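Local coordinates for protein BfpC (Escherichia coli, PDB 3VHJ) that probably helps assemble type IV pili at the bacterial inner membrane, this chain being its N-terminal cytoplasmic domain, at residues L20-S25 and Q71-S76. The protein carries 1 engineered substitution. Sequence-based numbering, arbitrary orientation.
Sequences LLWGSS and QVTLLS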
# COMPACT_ATOMS: atom_id res chain seq x y z
N LEU A 20 5.21 -1.10 -1.47
CA LEU A 20 5.64 -0.53 -2.74
C LEU A 20 5.84 0.96 -2.55
O LEU A 20 5.37 1.54 -1.58
CB LEU A 20 4.56 -0.76 -3.81
CG LEU A 20 4.28 -2.21 -4.19
CD1 LEU A 20 2.85 -2.34 -4.67
CD2 LEU A 20 5.25 -2.66 -5.26
N LEU A 21 6.58 1.59 -3.46
CA LEU A 21 6.80 3.02 -3.40
C LEU A 21 5.73 3.65 -4.28
O LEU A 21 5.76 3.48 -5.49
CB LEU A 21 8.18 3.39 -3.95
CG LEU A 21 8.52 4.88 -4.02
CD1 LEU A 21 8.51 5.48 -2.62
CD2 LEU A 21 9.89 5.05 -4.66
N TRP A 22 4.79 4.36 -3.67
CA TRP A 22 3.70 4.97 -4.40
C TRP A 22 3.92 6.45 -4.66
O TRP A 22 4.47 7.16 -3.83
CB TRP A 22 2.37 4.80 -3.66
CG TRP A 22 1.91 3.38 -3.56
CD1 TRP A 22 2.29 2.45 -2.63
CD2 TRP A 22 1.00 2.73 -4.44
NE1 TRP A 22 1.67 1.26 -2.88
CE2 TRP A 22 0.86 1.40 -3.98
CE3 TRP A 22 0.28 3.13 -5.57
CZ2 TRP A 22 0.04 0.47 -4.62
CZ3 TRP A 22 -0.54 2.21 -6.20
CH2 TRP A 22 -0.66 0.89 -5.73
N GLY A 23 3.45 6.90 -5.82
CA GLY A 23 3.59 8.30 -6.16
C GLY A 23 2.61 8.71 -7.24
O GLY A 23 1.95 7.87 -7.87
N SER A 24 2.50 10.01 -7.44
CA SER A 24 1.64 10.57 -8.46
C SER A 24 2.35 11.82 -8.96
O SER A 24 3.17 12.40 -8.26
CB SER A 24 0.26 10.92 -7.88
OG SER A 24 0.35 11.77 -6.76
N SER A 25 2.05 12.20 -10.19
CA SER A 25 2.70 13.38 -10.76
C SER A 25 2.09 14.64 -10.18
O SER A 25 0.98 14.62 -9.66
CB SER A 25 2.51 13.40 -12.27
OG SER A 25 1.16 13.62 -12.59
N GLN A 71 2.58 -9.92 -9.66
CA GLN A 71 1.96 -9.87 -8.33
C GLN A 71 0.95 -8.74 -8.28
O GLN A 71 1.19 -7.65 -8.79
CB GLN A 71 3.01 -9.63 -7.24
CG GLN A 71 4.03 -10.73 -7.10
CD GLN A 71 5.18 -10.33 -6.20
OE1 GLN A 71 5.44 -9.15 -6.00
NE2 GLN A 71 5.89 -11.32 -5.67
N VAL A 72 -0.20 -9.02 -7.68
CA VAL A 72 -1.24 -8.01 -7.53
C VAL A 72 -0.86 -7.15 -6.34
O VAL A 72 -0.55 -7.68 -5.27
CB VAL A 72 -2.62 -8.65 -7.22
CG1 VAL A 72 -3.67 -7.56 -7.05
CG2 VAL A 72 -3.01 -9.61 -8.34
N THR A 73 -0.86 -5.83 -6.51
CA THR A 73 -0.52 -4.95 -5.41
C THR A 73 -1.75 -4.84 -4.51
O THR A 73 -2.87 -4.64 -4.99
CB THR A 73 -0.10 -3.55 -5.90
OG1 THR A 73 -1.23 -2.86 -6.44
CG2 THR A 73 0.97 -3.67 -6.99
N LEU A 74 -1.52 -4.98 -3.21
CA LEU A 74 -2.61 -4.94 -2.24
C LEU A 74 -3.42 -3.65 -2.31
O LEU A 74 -4.64 -3.69 -2.42
CB LEU A 74 -2.06 -5.11 -0.83
CG LEU A 74 -3.11 -4.97 0.27
CD1 LEU A 74 -4.16 -6.07 0.10
CD2 LEU A 74 -2.46 -5.06 1.64
N LEU A 75 -2.74 -2.51 -2.26
CA LEU A 75 -3.45 -1.24 -2.28
C LEU A 75 -4.35 -1.03 -3.49
O LEU A 75 -5.38 -0.38 -3.38
CB LEU A 75 -2.47 -0.07 -2.12
CG LEU A 75 -2.18 0.32 -0.66
CD1 LEU A 75 -3.43 0.96 -0.04
CD2 LEU A 75 -1.75 -0.90 0.15
N SER A 76 -3.97 -1.59 -4.64
CA SER A 76 -4.80 -1.43 -5.83
C SER A 76 -6.06 -2.28 -5.71
O SER A 76 -7.10 -1.96 -6.31
CB SER A 76 -4.04 -1.86 -7.09
OG SER A 76 -3.88 -3.27 -7.15
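Edge strand 21-23 of the four-stranded antiparallel sheet faces the turn where strand 72-73 runs into helix 74-77, and Leu20, Trp22, Thr73 and Leu75 fill the buried seam. The side chains of Leu20 and Thr73 cross at about a right angle, Leu20 CD1 lying 3.3 Å from Thr73 CG2 and 3.4 Å from Thr73 CB, tighter than usual for carbon pairs. The Trp22 indole reaches across with its six-membered ring leading: CZ2 lies 3.6 Å from Leu75 CB, an oblique approach, while Thr73 OG1 sits at the ring edge, near its plane, 3.9 Å from CH2. With OG1 set between the backbone N and the carbonyl carbon (chi1 70°), Thr73 turns its oxygen to the indole edge and its methyl CG2 to Leu20. The contact thus joins two sheets of the cytoplasmic domain, since strand 72-73 pairs with 14-17 while 21-23 pairs with 55-60. Strand 107-113 of a third sheet adds Val107 against Trp22 and Leu75. Its Asp110 OD2 accepts hydrogen bonds from Leu20 N and from Trp22 NE1, the latter probably helping to fix the rotation of the indole. A leucine in place of Trp22 would probably open a gap beside Leu75 and leave Asp110 without one of its donors. At the turn, Ser76 OG donates to Thr73 O (2.8 Å), the donor standing 22° out of the carbonyl plane, and accepts a hydrogen bond from Lys159 N.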